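Local coordinates for phosphothreonine lyase ospF (Shigella flexneri, PDB 3I0U), which catalyses, as a secreted type III effector, the removal of phosphate from phosphothreonine by beta-elimination, probably in host MAP kinases, at residues E89-A94 and W112-M117; F95-G100 and L165-A170. All coordinates share one frame; numbering follows the deposited sequence.

Contact 1 of 2, residues E89-A94 and W112-M117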
# COMPACT_ATOMS: atom_id res chain seq x y z
N GLU A 89 13.28 12.68 -7.27
CA GLU A 89 13.59 13.78 -6.34
C GLU A 89 12.48 14.18 -5.38
O GLU A 89 12.73 14.93 -4.44
CB GLU A 89 14.05 15.02 -7.13
CG GLU A 89 15.35 14.81 -7.91
CD GLU A 89 15.19 13.84 -9.09
OE1 GLU A 89 14.04 13.66 -9.57
OE2 GLU A 89 16.18 13.25 -9.53
N GLN A 90 11.27 13.67 -5.63
CA GLN A 90 10.11 14.00 -4.81
C GLN A 90 9.73 12.87 -3.85
O GLN A 90 8.71 12.93 -3.15
CB GLN A 90 8.92 14.39 -5.69
CG GLN A 90 9.15 15.66 -6.46
CD GLN A 90 7.94 16.14 -7.21
OE1 GLN A 90 6.81 16.10 -6.71
NE2 GLN A 90 8.17 16.66 -8.40
N VAL A 91 10.59 11.85 -3.81
CA VAL A 91 10.38 10.74 -2.91
C VAL A 91 10.33 11.04 -1.38
O VAL A 91 9.34 10.67 -0.74
CB VAL A 91 11.27 9.54 -3.29
CG1 VAL A 91 11.15 8.45 -2.31
CG2 VAL A 91 10.85 9.01 -4.65
N PRO A 92 11.36 11.67 -0.80
CA PRO A 92 11.23 12.02 0.62
C PRO A 92 10.03 12.89 0.94
O PRO A 92 9.35 12.65 1.96
CB PRO A 92 12.54 12.77 0.91
CG PRO A 92 13.48 12.18 -0.04
CD PRO A 92 12.70 12.06 -1.29
N LEU A 93 9.77 13.87 0.08
CA LEU A 93 8.60 14.73 0.22
C LEU A 93 7.33 13.92 0.26
O LEU A 93 6.53 14.11 1.16
CB LEU A 93 8.51 15.75 -0.91
CG LEU A 93 7.58 16.91 -0.65
CD1 LEU A 93 8.15 17.79 0.50
CD2 LEU A 93 7.59 17.62 -1.97
N ALA A 94 7.17 13.01 -0.70
CA ALA A 94 6.02 12.17 -0.81
C ALA A 94 5.85 11.27 0.39
O ALA A 94 4.77 10.95 0.75
CB ALA A 94 6.10 11.34 -2.07
N TRP A 112 4.60 -2.51 4.88
CA TRP A 112 5.04 -1.80 3.69
C TRP A 112 6.54 -1.65 3.69
O TRP A 112 7.21 -1.94 4.71
CB TRP A 112 4.35 -0.46 3.50
CG TRP A 112 4.21 0.41 4.73
CD1 TRP A 112 3.22 0.36 5.65
CD2 TRP A 112 5.09 1.46 5.16
NE1 TRP A 112 3.43 1.29 6.64
CE2 TRP A 112 4.55 2.00 6.35
CE3 TRP A 112 6.29 2.00 4.64
CZ2 TRP A 112 5.18 3.05 7.07
CZ3 TRP A 112 6.90 3.03 5.35
CH2 TRP A 112 6.35 3.54 6.55
N LYS A 113 7.09 -1.23 2.56
CA LYS A 113 8.50 -0.81 2.52
C LYS A 113 8.68 0.41 1.60
O LYS A 113 7.83 0.74 0.79
CB LYS A 113 9.43 -1.96 2.11
CG LYS A 113 9.32 -2.30 0.64
CD LYS A 113 9.80 -3.72 0.30
CE LYS A 113 9.87 -3.77 -1.22
NZ LYS A 113 10.69 -4.89 -1.66
N ILE A 114 9.81 1.07 1.76
CA ILE A 114 10.16 2.20 0.92
C ILE A 114 11.65 2.19 0.60
O ILE A 114 12.48 1.91 1.47
CB ILE A 114 9.69 3.55 1.53
CG1 ILE A 114 9.97 4.71 0.57
CG2 ILE A 114 10.33 3.77 2.91
CD1 ILE A 114 9.47 6.05 1.00
N THR A 115 11.97 2.43 -0.67
CA THR A 115 13.34 2.60 -1.14
C THR A 115 14.06 3.65 -0.33
O THR A 115 13.49 4.70 -0.03
CB THR A 115 13.32 3.01 -2.62
OG1 THR A 115 12.56 2.04 -3.32
CG2 THR A 115 14.66 3.01 -3.22
N ASP A 116 15.29 3.33 0.05
CA ASP A 116 16.23 4.21 0.73
C ASP A 116 17.04 4.92 -0.36
O ASP A 116 18.11 4.45 -0.78
CB ASP A 116 17.10 3.35 1.68
CG ASP A 116 18.17 4.15 2.47
OD1 ASP A 116 18.84 3.49 3.31
OD2 ASP A 116 18.38 5.39 2.27
N MET A 117 16.53 6.09 -0.78
CA MET A 117 17.15 7.00 -1.77
C MET A 117 18.66 7.22 -1.71
O MET A 117 19.21 7.73 -2.68
CB MET A 117 16.51 8.38 -1.73
CG MET A 117 15.12 8.49 -2.29
SD MET A 117 14.72 7.04 -3.31
CE MET A 117 15.20 7.53 -4.96
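The pyrrolidine ring of Pro92 touches Met117 at its CD corner, with Pro92 CD 4.4 Å from Met117 CG. The indole of Trp112 meets Phe103 edge-to-face and Phe53 with the planes at about 50°. The main partners are Val91 and Met117, whose side chains cross at about a right angle. Val91 has CG1 anti to its backbone N (chi1 175°), which directs this methyl at Met117 and, at longer range, Ile114. Val91 CG1 sits 4.0 Å from Met117 SD and equally far from Met117 CG. The Met117 chain is bent at chi2 and chi3 and meets the valine with CG and SD. From the strand, Ile114 extends its long branch to the same methyl, with Ile114 CD1 4.4 Å from Val91 CG1. The contact is apolar, burying 158 Å² in total, and no hydrogen bond joins the segments. It places the first turn of helix 91-102 against the end of strand 111-115 and the loop that follows it. Tyr39 of helix 39-44 touches both Pro92 and Ile114, and its hydroxyl bonds to the backbone of Thr115 and Met117. The strand itself lies between strands 63-68 and 132-137 of the antiparallel sheet.

Contact 2 of 2, residues F95-G100 and L165-A170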
# COMPACT_ATOMS: atom_id res chain seq x y z
N PHE A 95 6.95 10.84 0.99
CA PHE A 95 6.87 10.08 2.20
C PHE A 95 6.30 10.95 3.31
O PHE A 95 5.47 10.51 4.07
CB PHE A 95 8.23 9.49 2.60
CG PHE A 95 8.24 8.92 3.99
CD1 PHE A 95 7.70 7.66 4.22
CD2 PHE A 95 8.73 9.65 5.08
CE1 PHE A 95 7.67 7.13 5.50
CE2 PHE A 95 8.70 9.17 6.37
CZ PHE A 95 8.20 7.92 6.60
N GLN A 96 6.76 12.19 3.41
CA GLN A 96 6.28 13.05 4.49
C GLN A 96 4.80 13.31 4.34
O GLN A 96 4.05 13.28 5.33
CB GLN A 96 7.07 14.37 4.54
CG GLN A 96 6.40 15.48 5.36
CD GLN A 96 7.39 16.58 5.76
OE1 GLN A 96 7.87 17.37 4.90
NE2 GLN A 96 7.73 16.64 7.07
N ILE A 97 4.38 13.51 3.11
CA ILE A 97 2.98 13.66 2.80
C ILE A 97 2.15 12.41 3.12
O ILE A 97 1.03 12.51 3.65
CB ILE A 97 2.83 14.11 1.34
CG1 ILE A 97 3.25 15.59 1.23
CG2 ILE A 97 1.39 13.79 0.74
CD1 ILE A 97 3.53 15.97 -0.14
N LEU A 98 2.71 11.24 2.86
CA LEU A 98 2.01 9.98 3.08
C LEU A 98 2.20 9.31 4.46
O LEU A 98 1.47 8.37 4.79
CB LEU A 98 2.34 8.98 1.96
CG LEU A 98 1.88 9.41 0.56
CD1 LEU A 98 2.13 8.35 -0.47
CD2 LEU A 98 0.41 9.82 0.53
N SER A 99 3.11 9.83 5.28
CA SER A 99 3.48 9.08 6.49
C SER A 99 2.30 8.99 7.46
O SER A 99 2.11 7.96 8.09
CB SER A 99 4.74 9.62 7.19
OG SER A 99 4.69 11.04 7.31
N GLY A 100 1.52 10.05 7.55
CA GLY A 100 0.36 10.07 8.42
C GLY A 100 -0.64 8.97 8.11
O GLY A 100 -1.26 8.46 9.03
N LEU A 165 -1.92 13.99 -5.28
CA LEU A 165 -2.37 14.88 -6.35
C LEU A 165 -2.53 16.32 -5.86
O LEU A 165 -2.21 17.28 -6.55
CB LEU A 165 -3.65 14.33 -7.03
CG LEU A 165 -4.36 15.17 -8.10
CD1 LEU A 165 -3.41 15.36 -9.31
CD2 LEU A 165 -5.71 14.57 -8.53
N ARG A 166 -2.98 16.47 -4.63
CA ARG A 166 -3.31 17.79 -4.20
C ARG A 166 -2.14 18.54 -3.64
O ARG A 166 -2.13 19.75 -3.54
CB ARG A 166 -4.58 17.76 -3.35
CG ARG A 166 -5.81 17.28 -4.27
CD ARG A 166 -7.10 16.91 -3.54
NE ARG A 166 -6.84 16.10 -2.34
CZ ARG A 166 -7.20 16.41 -1.08
NH1 ARG A 166 -7.90 17.53 -0.81
NH2 ARG A 166 -6.87 15.57 -0.08
N SER A 167 -1.07 17.83 -3.34
CA SER A 167 0.21 18.50 -3.13
C SER A 167 1.03 18.58 -4.42
O SER A 167 2.19 18.99 -4.39
CB SER A 167 1.02 17.81 -2.04
OG SER A 167 0.23 17.54 -0.88
N LYS A 168 0.41 18.24 -5.56
CA LYS A 168 0.99 18.32 -6.92
C LYS A 168 2.31 17.59 -7.07
O LYS A 168 3.20 18.07 -7.68
CB LYS A 168 1.02 19.76 -7.42
CG LYS A 168 -0.34 20.21 -7.92
CD LYS A 168 -0.48 21.64 -8.40
CE LYS A 168 -1.98 22.06 -8.23
NZ LYS A 168 -2.31 23.52 -8.47
N ILE A 169 2.41 16.43 -6.46
CA ILE A 169 3.53 15.54 -6.55
C ILE A 169 3.65 14.90 -7.93
O ILE A 169 2.65 14.48 -8.51
CB ILE A 169 3.37 14.44 -5.48
CG1 ILE A 169 3.42 15.05 -4.07
CG2 ILE A 169 4.40 13.32 -5.67
CD1 ILE A 169 4.73 15.79 -3.69
N ALA A 170 4.87 14.83 -8.47
CA ALA A 170 5.09 14.24 -9.78
C ALA A 170 5.10 12.73 -9.65
O ALA A 170 5.80 12.18 -8.76
CB ALA A 170 6.38 14.69 -10.33
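Ile97 carries its CG1 branch anti to the carbonyl carbon (chi1 -74°) and extends it at chi2 (162°), which sends CD1 from the helix toward Ser167 and Ile169. Ile169 has the same chi1 arrangement, but its chain folds at chi2 (-61°) and presents both CG1 and CD1 to the incoming methyl. Ile97 CD1 lies 3.8 Å from Ile169 CD1, methyl to methyl, and 3.6 Å from Ser167 CB. Ser167 OG is also near, 3.7 Å from Ile97 CD1, but this is packing against an apolar group. The hydroxyl's hydrogen bond is made to Asn163 O, in the last turn of helix 147-166. No hydrogen bond links the segments, and the 105 Å² buried between them comes from these three residues. Ile169 also packs on Ile86 and Gln90. Residues 165-170 carry the end of helix 147-166 into the following loop, and a Schellman motif closes the helix. Lys168, with positive phi, is its C-prime residue. Lys168 N bonds to Leu165 O at 3.0 Å, and Ile169 N pairs with Leu164 O. Ile169, just after C-prime, packs on Leu164 of that last turn, the apolar contact characteristic of a Schellman motif, and Ile97 adds to it.

How the contacts relate
Contacts 1 and 2 use successive parts of helix 91-102, and their centres are 11 Å apart. Contact 1 joins the start of the helix to strand 111-115 and the loop after it; contact 2 joins the next turns to the loop that follows helix 147-166. The two also touch directly. Gln90, at the N-cap position, probably accepts a hydrogen bond at OE1 from Ala170 N, with Gln90 OE1 and Ala170 N 2.9 Å apart. Leu93 CD2 packs 3.8 Å from Ile169 CD1. On the sheet side, Phe95 CE1 lies 4.0 Å from Trp112 CH2. The helix therefore bridges the sheet and the end of helix 147-166. The structure is an apo form, so neither contact can be placed relative to a bound substrate.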